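Local coordinates for protein proline iminopeptidase (Streptomyces halstedii, PDB 3WMR) that is an amidohydrolase of the alpha/beta-hydrolase fold that acts on polyketide substrates and probably releases N-terminal proline from peptides, at residues I262-E267 / V287-S292; V203-P208 / H296-E301; H60-A65 / S292-L297. All coordinates share one frame; numbering follows the deposited sequence.

Overall arrangement
From the N terminus, H60-A65, in the loop after strand 49-52, is the first segment; contact 3 closes a loop of more than 200 residues by bringing it to S292-L297. V203-P208, between helices 189-202 and 211-222, comes next, and contact 2 returns it to H296-E301. Contact 1 is nested inside both loops, joining the ends of the neighbouring strands 258-263 and 283-288. Contacts 2 and 3 finish on the same stretch, sharing H296 and L297 on helix 295-298, with centres about 7 Å apart. S292 belongs to contacts 1 and 3 and reaches E298 of contact 2. Together they tie both strand ends and the loops after helix 189-202 and strand 49-52 to the chain around H293 and helix 295-298.

Contact 1 of 3, residues I262-E267 / V287-S292; sequences IGRHDE and VLENSS
R264 and E289 lie side by side just beyond two parallel strands and form a salt bridge, R264 gripping the carboxylate side-on, with one nitrogen to each oxygen. NE reaches E289 OE1 at 2.9 Å and NH2 reaches E289 OE2 at 3.3 Å, both on syn lone pairs. The two flat groups are turned 34° apart, and the oxygens are tilted from the guanidinium plane. Bends at chi2 and chi3 fold the R264 chain over V287, whose CG1 sits 3.7 Å above the guanidinium plane, over its centre. E289 starts away from R264 and folds back through its bent chi2 (-62°). On the other branch of V287, CG2 runs alongside I262 CG1 at 4.2 Å. The backbones are also bonded to each other. L288 N bonds to I262 O, while L288 O takes R264 N and S291 N from opposite faces of its plane, the second closing a type I turn. H265 N hydrogen-bonds S291 O at 3.0 Å. G263 CA lies 3.3 Å from both S291 O and S292 O, a position with no room for a side chain. D266 OD2 accepts G263 N on its anti lone pair, while OD1 is held by A268 N and H293 ND1; S291 OG and S292 OG turn to E299 and E298. Strand 258-263, helix 270-279 and strand 283-288 form a beta-alpha-beta unit, and the paired strand ends set the predicted catalytic acid D266 beside the loop leading to H293, as in the catalytic triads of alpha/beta hydrolases.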
ATOM      1  N   ILE A 262      -5.675  10.470  -0.156  1.00 24.42           N
ATOM      2  CA  ILE A 262      -4.582  10.627  -1.098  1.00 24.45           C
ATOM      3  C   ILE A 262      -3.882  11.943  -0.811  1.00 25.29           C
ATOM      4  O   ILE A 262      -4.392  12.796  -0.047  1.00 24.99           O
ATOM      5  CB  ILE A 262      -5.068  10.594  -2.571  1.00 25.18           C
ATOM      6  CG1 ILE A 262      -6.074  11.724  -2.828  1.00 26.06           C
ATOM      7  CG2 ILE A 262      -5.712   9.251  -2.917  1.00 24.64           C
ATOM      8  CD1 ILE A 262      -6.417  11.918  -4.284  1.00 26.22           C
ATOM      9  N   GLY A 263      -2.693  12.098  -1.384  1.00 26.14           N
ATOM     10  CA  GLY A 263      -2.012  13.401  -1.390  1.00 26.94           C
ATOM     11  C   GLY A 263      -2.436  14.199  -2.607  1.00 28.77           C
ATOM     12  O   GLY A 263      -2.780  13.620  -3.634  1.00 29.04           O
ATOM     13  N   ARG A 264      -2.404  15.530  -2.506  1.00 30.96           N
ATOM     14  CA  ARG A 264      -2.728  16.402  -3.645  1.00 32.76           C
ATOM     15  C   ARG A 264      -1.807  16.097  -4.838  1.00 32.42           C
ATOM     16  O   ARG A 264      -2.257  16.060  -5.986  1.00 31.10           O
ATOM     17  CB  ARG A 264      -2.642  17.889  -3.233  1.00 35.20           C
ATOM     18  CG  ARG A 264      -2.913  18.923  -4.340  1.00 37.97           C
ATOM     19  CD  ARG A 264      -4.239  18.694  -5.081  1.00 39.70           C
ATOM     20  NE  ARG A 264      -5.426  19.131  -4.329  1.00 42.02           N
ATOM     21  CZ  ARG A 264      -6.675  18.672  -4.502  1.00 43.18           C
ATOM     22  NH1 ARG A 264      -6.960  17.715  -5.393  1.00 43.28           N
ATOM     23  NH2 ARG A 264      -7.657  19.161  -3.751  1.00 43.72           N
ATOM     24  N   HIS A 265      -0.535  15.832  -4.539  1.00 32.89           N
ATOM     25  CA  HIS A 265       0.494  15.550  -5.551  1.00 32.78           C
ATOM     26  C   HIS A 265       0.698  14.042  -5.829  1.00 29.58           C
ATOM     27  O   HIS A 265       1.641  13.653  -6.506  1.00 28.37           O
ATOM     28  CB  HIS A 265       1.815  16.184  -5.095  1.00 34.66           C
ATOM     29  CG  HIS A 265       1.693  17.640  -4.769  1.00 38.01           C
ATOM     30  ND1 HIS A 265       1.875  18.139  -3.493  1.00 40.39           N
ATOM     31  CD2 HIS A 265       1.379  18.704  -5.547  1.00 39.51           C
ATOM     32  CE1 HIS A 265       1.692  19.448  -3.505  1.00 40.73           C
ATOM     33  NE2 HIS A 265       1.388  19.817  -4.738  1.00 41.28           N
ATOM     34  N   ASP A 266      -0.208  13.211  -5.317  1.00 27.27           N
ATOM     35  CA  ASP A 266      -0.090  11.759  -5.366  1.00 25.40           C
ATOM     36  C   ASP A 266      -0.112  11.230  -6.806  1.00 23.98           C
ATOM     37  O   ASP A 266      -0.909  11.678  -7.629  1.00 24.13           O
ATOM     38  CB  ASP A 266      -1.260  11.156  -4.576  1.00 25.63           C
ATOM     39  CG  ASP A 266      -1.000   9.743  -4.055  1.00 25.49           C
ATOM     40  OD1 ASP A 266      -0.254   8.933  -4.676  1.00 24.91           O
ATOM     41  OD2 ASP A 266      -1.625   9.438  -3.007  1.00 26.04           O
ATOM     42  N   GLU A 267       0.778  10.287  -7.100  1.00 23.10           N
ATOM     43  CA  GLU A 267       0.634   9.433  -8.304  1.00 22.57           C
ATOM     44  C   GLU A 267      -0.736   8.730  -8.342  1.00 22.93           C
ATOM     45  O   GLU A 267      -1.272   8.447  -9.428  1.00 22.89           O
ATOM     46  CB  GLU A 267       1.762   8.405  -8.382  1.00 22.20           C
ATOM     47  CG  GLU A 267       2.044   7.631  -7.109  1.00 22.08           C
ATOM     48  CD  GLU A 267       3.069   6.544  -7.295  1.00 21.86           C
ATOM     49  OE1 GLU A 267       3.778   6.550  -8.319  1.00 21.61           O
ATOM     50  OE2 GLU A 267       3.165   5.675  -6.412  1.00 22.68           O
ATOM     51  N   VAL A 287      -7.902  14.772   1.059  1.00 29.31           N
ATOM     52  CA  VAL A 287      -6.709  15.098   0.282  1.00 29.54           C
ATOM     53  C   VAL A 287      -5.752  15.880   1.167  1.00 30.86           C
ATOM     54  O   VAL A 287      -6.126  16.888   1.750  1.00 31.10           O
ATOM     55  CB  VAL A 287      -7.056  15.933  -0.963  1.00 30.74           C
ATOM     56  CG1 VAL A 287      -5.814  16.189  -1.807  1.00 30.55           C
ATOM     57  CG2 VAL A 287      -8.119  15.227  -1.803  1.00 30.32           C
ATOM     58  N   LEU A 288      -4.535  15.383   1.308  1.00 30.72           N
ATOM     59  CA  LEU A 288      -3.527  16.069   2.079  1.00 32.26           C
ATOM     60  C   LEU A 288      -2.720  16.932   1.111  1.00 32.49           C
ATOM     61  O   LEU A 288      -1.985  16.443   0.240  1.00 30.01           O
ATOM     62  CB  LEU A 288      -2.685  15.082   2.873  1.00 32.43           C
ATOM     63  CG  LEU A 288      -3.438  14.589   4.121  1.00 33.11           C
ATOM     64  CD1 LEU A 288      -4.618  13.696   3.749  1.00 31.84           C
ATOM     65  CD2 LEU A 288      -2.515  13.859   5.085  1.00 33.91           C
ATOM     66  N   GLU A 289      -2.896  18.236   1.273  1.00 34.87           N
ATOM     67  CA  GLU A 289      -2.512  19.216   0.257  1.00 36.11           C
ATOM     68  C   GLU A 289      -1.015  19.382   0.054  1.00 35.23           C
ATOM     69  O   GLU A 289      -0.598  19.887  -0.980  1.00 34.25           O
ATOM     70  CB  GLU A 289      -3.147  20.573   0.578  1.00 39.15           C
ATOM     71  CG  GLU A 289      -4.673  20.573   0.585  1.00 40.53           C
ATOM     72  CD  GLU A 289      -5.302  20.214  -0.760  1.00 42.89           C
ATOM     73  OE1 GLU A 289      -4.599  20.185  -1.792  1.00 44.56           O
ATOM     74  OE2 GLU A 289      -6.526  19.953  -0.785  1.00 45.40           O
ATOM     75  N   ASN A 290      -0.207  18.949   1.014  1.00 34.93           N
ATOM     76  CA  ASN A 290       1.246  19.014   0.870  1.00 35.90           C
ATOM     77  C   ASN A 290       1.896  17.637   0.850  1.00 34.52           C
ATOM     78  O   ASN A 290       3.078  17.486   1.195  1.00 34.55           O
ATOM     79  CB  ASN A 290       1.837  19.883   1.971  1.00 38.71           C
ATOM     80  CG  ASN A 290       1.251  21.284   1.976  1.00 41.16           C
ATOM     81  OD1 ASN A 290       0.918  21.841   0.924  1.00 43.02           O
ATOM     82  ND2 ASN A 290       1.110  21.850   3.157  1.00 42.68           N
ATOM     83  N   SER A 291       1.126  16.641   0.404  1.00 31.74           N
ATOM     84  CA  SER A 291       1.590  15.264   0.348  1.00 29.64           C
ATOM     85  C   SER A 291       1.477  14.735  -1.087  1.00 28.02           C
ATOM     86  O   SER A 291       0.711  15.254  -1.906  1.00 27.03           O
ATOM     87  CB  SER A 291       0.768  14.361   1.284  1.00 29.34           C
ATOM     88  OG  SER A 291       0.896  14.697   2.656  1.00 30.17           O
ATOM     89  N   SER A 292       2.266  13.711  -1.369  1.00 27.27           N
ATOM     90  CA  SER A 292       2.075  12.881  -2.551  1.00 26.95           C
ATOM     91  C   SER A 292       1.656  11.485  -2.099  1.00 26.07           C
ATOM     92  O   SER A 292       0.540  11.299  -1.613  1.00 25.45           O
ATOM     93  CB  SER A 292       3.338  12.861  -3.423  1.00 27.44           C
ATOM     94  OG  SER A 292       4.448  12.321  -2.725  1.00 27.88           O
TER

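Contact 2 of 3, residues V203-P208 / H296-E301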
ATOM      1  N   VAL A 203       5.854  10.590  -5.489  1.00 23.12           N
ATOM      2  CA  VAL A 203       5.990   9.397  -4.632  1.00 22.89           C
ATOM      3  C   VAL A 203       6.426   9.753  -3.210  1.00 24.16           C
ATOM      4  O   VAL A 203       5.810   9.314  -2.233  1.00 23.81           O
ATOM      5  CB  VAL A 203       6.925   8.338  -5.246  1.00 22.53           C
ATOM      6  CG1 VAL A 203       7.137   7.187  -4.282  1.00 22.52           C
ATOM      7  CG2 VAL A 203       6.344   7.792  -6.555  1.00 22.45           C
ATOM      8  N   CYS A 204       7.505  10.528  -3.104  1.00 26.06           N
ATOM      9  CA  CYS A 204       8.001  11.006  -1.821  1.00 28.01           C
ATOM     10  C   CYS A 204       8.722  12.329  -2.033  1.00 29.91           C
ATOM     11  O   CYS A 204       9.843  12.368  -2.561  1.00 30.54           O
ATOM     12  CB  CYS A 204       8.967   9.997  -1.185  1.00 29.08           C
ATOM     13  SG  CYS A 204       9.556  10.506   0.461  1.00 32.03           S
ATOM     14  N   ARG A 205       8.072  13.407  -1.622  1.00 31.33           N
ATOM     15  CA  ARG A 205       8.632  14.738  -1.787  1.00 33.76           C
ATOM     16  C   ARG A 205       9.738  15.077  -0.776  1.00 35.09           C
ATOM     17  O   ARG A 205      10.411  16.099  -0.917  1.00 35.56           O
ATOM     18  CB  ARG A 205       7.508  15.773  -1.749  1.00 34.03           C
ATOM     19  CG  ARG A 205       6.575  15.645  -2.939  1.00 33.87           C
ATOM     20  CD  ARG A 205       5.212  16.237  -2.680  1.00 33.59           C
ATOM     21  NE  ARG A 205       5.178  17.677  -2.886  1.00 34.87           N
ATOM     22  CZ  ARG A 205       5.116  18.278  -4.069  1.00 35.66           C
ATOM     23  NH1 ARG A 205       5.123  17.579  -5.203  1.00 35.22           N
ATOM     24  NH2 ARG A 205       5.079  19.601  -4.125  1.00 36.87           N
ATOM     25  N   ILE A 206       9.953  14.225   0.222  1.00 35.03           N
ATOM     26  CA  ILE A 206      11.052  14.451   1.153  1.00 35.53           C
ATOM     27  C   ILE A 206      12.315  13.762   0.650  1.00 36.87           C
ATOM     28  O   ILE A 206      12.335  12.531   0.476  1.00 35.66           O
ATOM     29  CB  ILE A 206      10.757  13.964   2.585  1.00 34.96           C
ATOM     30  CG1 ILE A 206       9.459  14.573   3.104  1.00 34.45           C
ATOM     31  CG2 ILE A 206      11.919  14.356   3.516  1.00 35.53           C
ATOM     32  CD1 ILE A 206       8.915  13.883   4.338  1.00 34.23           C
ATOM     33  N   VAL A 207      13.357  14.577   0.437  1.00 36.83           N
ATOM     34  CA  VAL A 207      14.682  14.141  -0.001  1.00 37.73           C
ATOM     35  C   VAL A 207      15.716  14.900   0.852  1.00 38.57           C
ATOM     36  O   VAL A 207      15.565  16.103   1.028  1.00 37.27           O
ATOM     37  CB  VAL A 207      14.900  14.481  -1.488  1.00 38.26           C
ATOM     38  CG1 VAL A 207      16.319  14.146  -1.932  1.00 39.51           C
ATOM     39  CG2 VAL A 207      13.869  13.753  -2.354  1.00 37.99           C
ATOM     40  N   PRO A 208      16.736  14.207   1.417  1.00 39.79           N
ATOM     41  CA  PRO A 208      16.966  12.764   1.389  1.00 39.78           C
ATOM     42  C   PRO A 208      15.722  11.994   1.837  1.00 38.48           C
ATOM     43  O   PRO A 208      14.913  12.513   2.603  1.00 38.94           O
ATOM     44  CB  PRO A 208      18.101  12.569   2.399  1.00 41.28           C
ATOM     45  CG  PRO A 208      18.841  13.869   2.396  1.00 43.11           C
ATOM     46  CD  PRO A 208      17.766  14.906   2.222  1.00 42.63           C
ATOM     47  N   HIS A 296       1.680  10.067   5.474  1.00 25.46           N
ATOM     48  CA  HIS A 296       2.053   9.730   6.824  1.00 25.97           C
ATOM     49  C   HIS A 296       3.497  10.163   7.175  1.00 27.41           C
ATOM     50  O   HIS A 296       3.843  10.166   8.334  1.00 27.30           O
ATOM     51  CB  HIS A 296       1.877   8.233   7.078  1.00 25.17           C
ATOM     52  CG  HIS A 296       2.729   7.364   6.218  1.00 25.09           C
ATOM     53  ND1 HIS A 296       2.430   7.096   4.893  1.00 24.70           N
ATOM     54  CD2 HIS A 296       3.858   6.675   6.496  1.00 24.65           C
ATOM     55  CE1 HIS A 296       3.352   6.298   4.390  1.00 24.20           C
ATOM     56  NE2 HIS A 296       4.224   6.017   5.345  1.00 25.27           N
ATOM     57  N   LEU A 297       4.312  10.453   6.155  1.00 28.61           N
ATOM     58  CA  LEU A 297       5.684  10.936   6.305  1.00 30.78           C
ATOM     59  C   LEU A 297       5.771  12.408   5.946  1.00 31.68           C
ATOM     60  O   LEU A 297       6.443  13.188   6.619  1.00 34.39           O
ATOM     61  CB  LEU A 297       6.627  10.126   5.403  1.00 30.39           C
ATOM     62  CG  LEU A 297       6.955   8.720   5.911  1.00 30.29           C
ATOM     63  CD1 LEU A 297       7.705   7.927   4.860  1.00 30.44           C
ATOM     64  CD2 LEU A 297       7.770   8.795   7.198  1.00 32.23           C
ATOM     65  N   GLU A 298       5.079  12.774   4.876  1.00 31.25           N
ATOM     66  CA  GLU A 298       5.110  14.113   4.333  1.00 31.19           C
ATOM     67  C   GLU A 298       4.357  15.110   5.184  1.00 32.65           C
ATOM     68  O   GLU A 298       4.814  16.244   5.353  1.00 31.69           O
ATOM     69  CB  GLU A 298       4.571  14.111   2.897  1.00 30.21           C
ATOM     70  CG  GLU A 298       5.483  13.343   1.954  1.00 29.78           C
ATOM     71  CD  GLU A 298       4.798  12.916   0.672  1.00 28.28           C
ATOM     72  OE1 GLU A 298       3.605  12.559   0.731  1.00 26.83           O
ATOM     73  OE2 GLU A 298       5.451  12.976  -0.387  1.00 28.60           O
ATOM     74  N   GLU A 299       3.205  14.702   5.713  1.00 32.48           N
ATOM     75  CA  GLU A 299       2.444  15.541   6.644  1.00 34.38           C
ATOM     76  C   GLU A 299       2.109  14.716   7.875  1.00 33.73           C
ATOM     77  O   GLU A 299       0.955  14.336   8.076  1.00 32.91           O
ATOM     78  CB  GLU A 299       1.167  16.058   5.982  1.00 34.32           C
ATOM     79  CG  GLU A 299       1.430  16.974   4.809  1.00 34.68           C
ATOM     80  CD  GLU A 299       0.168  17.614   4.290  1.00 34.96           C
ATOM     81  OE1 GLU A 299      -0.345  18.490   4.997  1.00 36.33           O
ATOM     82  OE2 GLU A 299      -0.300  17.266   3.178  1.00 34.24           O
ATOM     83  N   PRO A 300       3.132  14.420   8.697  1.00 34.13           N
ATOM     84  CA  PRO A 300       2.976  13.436   9.767  1.00 33.54           C
ATOM     85  C   PRO A 300       1.807  13.730  10.695  1.00 34.64           C
ATOM     86  O   PRO A 300       1.037  12.824  11.044  1.00 33.37           O
ATOM     87  CB  PRO A 300       4.301  13.514  10.533  1.00 34.67           C
ATOM     88  CG  PRO A 300       5.252  14.239   9.660  1.00 35.11           C
ATOM     89  CD  PRO A 300       4.446  15.086   8.726  1.00 34.55           C
ATOM     90  N   GLU A 301       1.667  14.987  11.089  1.00 36.33           N
ATOM     91  CA  GLU A 301       0.648  15.380  12.064  1.00 38.12           C
ATOM     92  C   GLU A 301      -0.743  15.417  11.448  1.00 36.34           C
ATOM     93  O   GLU A 301      -1.688  14.929  12.046  1.00 34.76           O
ATOM     94  CB  GLU A 301       0.991  16.738  12.672  1.00 42.13           C
ATOM     95  CG  GLU A 301       2.300  16.712  13.440  1.00 46.15           C
ATOM     96  CD  GLU A 301       3.009  18.050  13.463  1.00 51.22           C
ATOM     97  OE1 GLU A 301       3.557  18.392  14.529  1.00 54.42           O
ATOM     98  OE2 GLU A 301       3.022  18.758  12.427  1.00 54.88           O
TER
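E298 OE2 receives the backbone N of R205 at 2.9 Å in an almost straight bond, 176° at the hydrogen. The glutamate chain is extended beyond CG (chi2 161°), which carries the carboxylate from helix 295-298 across to the loop that follows helix 189-202. OE2 uses its anti lone pair for R205 N and also hydrogen-bonds S292 OG; OE1 has a weak bond to V294 N. C204 CA comes within 3.5 Å of E298 OE2. R205 does not turn its charge to this oxygen: its CB lies 3.7 Å from E298 OE2, the two side chains cross at about a right angle, and a bend at chi3 (83°) turns the guanidinium toward R201 O, which NH1 bonds. R205 NE stays 5.3 Å from E298 OE2. I206 makes the apolar half of the contact. Its CG1 arm is extended at chi2, so that CD1 lands on the helix backbone, 3.4 Å from L297 O and 3.8 Å from E298 CA. The loop belongs to the helical cap inserted between strands 143-149 and 258-263 of the core. Chemically, the contact is a carboxylate held mainly by the R205 N-H and the S292 hydroxyl, with a weak bond from V294 N and the opposite charge of R205 at a distance; such donors probably favour the ionised form of E298 and fix S292, the residue before H293.

Contact 3 of 3, residues H60-A65 / S292-L297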
ATOM      1  N   HIS A  60       6.585  -3.518   5.384  1.00 25.66           N
ATOM      2  CA  HIS A  60       5.885  -2.681   6.366  1.00 26.87           C
ATOM      3  C   HIS A  60       6.670  -1.446   6.780  1.00 27.03           C
ATOM      4  O   HIS A  60       6.103  -0.517   7.358  1.00 25.84           O
ATOM      5  CB  HIS A  60       5.628  -3.466   7.653  1.00 27.86           C
ATOM      6  CG  HIS A  60       6.821  -3.524   8.567  1.00 29.25           C
ATOM      7  ND1 HIS A  60       7.866  -4.405   8.376  1.00 30.32           N
ATOM      8  CD2 HIS A  60       7.148  -2.785   9.654  1.00 30.23           C
ATOM      9  CE1 HIS A  60       8.782  -4.208   9.310  1.00 31.57           C
ATOM     10  NE2 HIS A  60       8.371  -3.228  10.095  1.00 31.78           N
ATOM     11  N   ASP A  61       7.974  -1.454   6.514  1.00 28.12           N
ATOM     12  CA  ASP A  61       8.915  -0.507   7.148  1.00 28.93           C
ATOM     13  C   ASP A  61       8.557   0.953   6.929  1.00 27.88           C
ATOM     14  O   ASP A  61       8.556   1.736   7.870  1.00 29.48           O
ATOM     15  CB  ASP A  61      10.354  -0.754   6.657  1.00 30.85           C
ATOM     16  CG  ASP A  61      10.861  -2.129   7.016  1.00 32.41           C
ATOM     17  OD1 ASP A  61      11.663  -2.241   7.971  1.00 34.47           O
ATOM     18  OD2 ASP A  61      10.459  -3.099   6.340  1.00 33.71           O
ATOM     19  N   TYR A  62       8.251   1.321   5.689  1.00 27.36           N
ATOM     20  CA  TYR A  62       7.855   2.708   5.359  1.00 27.44           C
ATOM     21  C   TYR A  62       6.544   3.164   6.025  1.00 26.64           C
ATOM     22  O   TYR A  62       6.228   4.350   6.007  1.00 26.90           O
ATOM     23  CB  TYR A  62       7.780   2.910   3.834  1.00 27.19           C
ATOM     24  CG  TYR A  62       6.482   2.409   3.191  1.00 26.63           C
ATOM     25  CD1 TYR A  62       6.272   1.056   2.984  1.00 26.10           C
ATOM     26  CD2 TYR A  62       5.482   3.300   2.779  1.00 26.03           C
ATOM     27  CE1 TYR A  62       5.095   0.586   2.419  1.00 25.86           C
ATOM     28  CE2 TYR A  62       4.292   2.830   2.190  1.00 26.30           C
ATOM     29  CZ  TYR A  62       4.110   1.468   2.024  1.00 25.45           C
ATOM     30  OH  TYR A  62       2.956   0.961   1.465  1.00 24.97           O
ATOM     31  N   LEU A  63       5.781   2.228   6.599  1.00 26.56           N
ATOM     32  CA  LEU A  63       4.549   2.564   7.318  1.00 26.60           C
ATOM     33  C   LEU A  63       4.755   2.727   8.825  1.00 28.14           C
ATOM     34  O   LEU A  63       3.773   2.907   9.553  1.00 28.70           O
ATOM     35  CB  LEU A  63       3.466   1.498   7.059  1.00 25.64           C
ATOM     36  CG  LEU A  63       2.935   1.418   5.630  1.00 25.19           C
ATOM     37  CD1 LEU A  63       1.920   0.298   5.490  1.00 24.29           C
ATOM     38  CD2 LEU A  63       2.308   2.731   5.196  1.00 25.71           C
ATOM     39  N   LEU A  64       6.008   2.689   9.300  1.00 27.59           N
ATOM     40  CA  LEU A  64       6.283   2.627  10.753  1.00 28.52           C
ATOM     41  C   LEU A  64       5.854   3.882  11.512  1.00 26.95           C
ATOM     42  O   LEU A  64       5.523   3.802  12.673  1.00 27.80           O
ATOM     43  CB  LEU A  64       7.764   2.331  11.038  1.00 29.46           C
ATOM     44  CG  LEU A  64       8.147   0.853  10.993  1.00 30.27           C
ATOM     45  CD1 LEU A  64       9.671   0.694  11.011  1.00 31.16           C
ATOM     46  CD2 LEU A  64       7.504   0.091  12.142  1.00 30.22           C
ATOM     47  N   ALA A  65       5.803   5.014  10.833  1.00 26.98           N
ATOM     48  CA  ALA A  65       5.218   6.247  11.376  1.00 27.10           C
ATOM     49  C   ALA A  65       3.843   6.074  12.011  1.00 27.34           C
ATOM     50  O   ALA A  65       3.489   6.772  12.961  1.00 28.38           O
ATOM     51  CB  ALA A  65       5.125   7.281  10.273  1.00 26.89           C
ATOM     52  N   SER A 292       2.266  13.711  -1.369  1.00 27.27           N
ATOM     53  CA  SER A 292       2.075  12.881  -2.551  1.00 26.95           C
ATOM     54  C   SER A 292       1.656  11.485  -2.099  1.00 26.07           C
ATOM     55  O   SER A 292       0.540  11.299  -1.613  1.00 25.45           O
ATOM     56  CB  SER A 292       3.338  12.861  -3.423  1.00 27.44           C
ATOM     57  OG  SER A 292       4.448  12.321  -2.725  1.00 27.88           O
ATOM     58  N   HIS A 293       2.540  10.510  -2.253  1.00 25.55           N
ATOM     59  CA  HIS A 293       2.181   9.109  -2.055  1.00 24.60           C
ATOM     60  C   HIS A 293       2.364   8.624  -0.624  1.00 24.50           C
ATOM     61  O   HIS A 293       1.830   7.570  -0.252  1.00 23.27           O
ATOM     62  CB  HIS A 293       3.010   8.236  -3.011  1.00 24.15           C
ATOM     63  CG  HIS A 293       2.420   6.894  -3.272  1.00 23.98           C
ATOM     64  ND1 HIS A 293       1.215   6.725  -3.920  1.00 24.43           N
ATOM     65  CD2 HIS A 293       2.887   5.653  -3.015  1.00 23.89           C
ATOM     66  CE1 HIS A 293       0.956   5.437  -4.034  1.00 23.29           C
ATOM     67  NE2 HIS A 293       1.952   4.766  -3.487  1.00 23.97           N
ATOM     68  N   VAL A 294       3.104   9.382   0.190  1.00 25.42           N
ATOM     69  CA  VAL A 294       3.360   8.969   1.564  1.00 25.02           C
ATOM     70  C   VAL A 294       3.040  10.068   2.581  1.00 25.77           C
ATOM     71  O   VAL A 294       3.936  10.516   3.304  1.00 25.73           O
ATOM     72  CB  VAL A 294       4.806   8.457   1.746  1.00 25.85           C
ATOM     73  CG1 VAL A 294       4.985   7.125   1.037  1.00 25.29           C
ATOM     74  CG2 VAL A 294       5.836   9.469   1.251  1.00 26.32           C
ATOM     75  N   PRO A 295       1.755  10.478   2.666  1.00 24.91           N
ATOM     76  CA  PRO A 295       1.315  11.554   3.570  1.00 25.22           C
ATOM     77  C   PRO A 295       1.608  11.327   5.065  1.00 26.30           C
ATOM     78  O   PRO A 295       1.775  12.294   5.832  1.00 27.97           O
ATOM     79  CB  PRO A 295      -0.190  11.648   3.313  1.00 25.14           C
ATOM     80  CG  PRO A 295      -0.584  10.353   2.680  1.00 24.15           C
ATOM     81  CD  PRO A 295       0.624   9.875   1.928  1.00 24.44           C
ATOM     82  N   HIS A 296       1.680  10.067   5.474  1.00 25.46           N
ATOM     83  CA  HIS A 296       2.053   9.730   6.824  1.00 25.97           C
ATOM     84  C   HIS A 296       3.497  10.163   7.175  1.00 27.41           C
ATOM     85  O   HIS A 296       3.843  10.166   8.334  1.00 27.30           O
ATOM     86  CB  HIS A 296       1.877   8.233   7.078  1.00 25.17           C
ATOM     87  CG  HIS A 296       2.729   7.364   6.218  1.00 25.09           C
ATOM     88  ND1 HIS A 296       2.430   7.096   4.893  1.00 24.70           N
ATOM     89  CD2 HIS A 296       3.858   6.675   6.496  1.00 24.65           C
ATOM     90  CE1 HIS A 296       3.352   6.298   4.390  1.00 24.20           C
ATOM     91  NE2 HIS A 296       4.224   6.017   5.345  1.00 25.27           N
ATOM     92  N   LEU A 297       4.312  10.453   6.155  1.00 28.61           N
ATOM     93  CA  LEU A 297       5.684  10.936   6.305  1.00 30.78           C
ATOM     94  C   LEU A 297       5.771  12.408   5.946  1.00 31.68           C
ATOM     95  O   LEU A 297       6.443  13.188   6.619  1.00 34.39           O
ATOM     96  CB  LEU A 297       6.627  10.126   5.403  1.00 30.39           C
ATOM     97  CG  LEU A 297       6.955   8.720   5.911  1.00 30.29           C
ATOM     98  CD1 LEU A 297       7.705   7.927   4.860  1.00 30.44           C
ATOM     99  CD2 LEU A 297       7.770   8.795   7.198  1.00 32.23           C
TER
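H296 NE2 gives its hydrogen to Y62 O at 2.7 Å, with the oxygen in the plane of the imidazole and 148° at the hydrogen. CG of H296 stands between its backbone N and carbonyl carbon (chi1 62°), which turns the ring out to the 3-10 segment within H60-A65. L63 CD2 lies over one face of that ring, 4.1 Å from its centroid, a CH-pi contact, while A65 CB meets the edge 4.0 Å from H296 CD2 and sits 3.7 Å from H296 O. Replacing H296 with an alanine is likely to leave Y62 O without this donor and open a gap beside the L63 methyl. In the alpha/beta-hydrolase fold the buried core of the contact joins the loop after strand 49-52 to the start of helix 295-298, just after the predicted catalytic H293: Y62 OH bonds to Q125 and G54 N, close to the predicted nucleophile S126. The Y62 ring approaches H296 obliquely, planes at 58°, and its CD2 touches V294 CG1 more loosely. Toward the side where A65 and L297 are partly exposed the packing thins, with A65 CB 4.3 Å from L297 CD2.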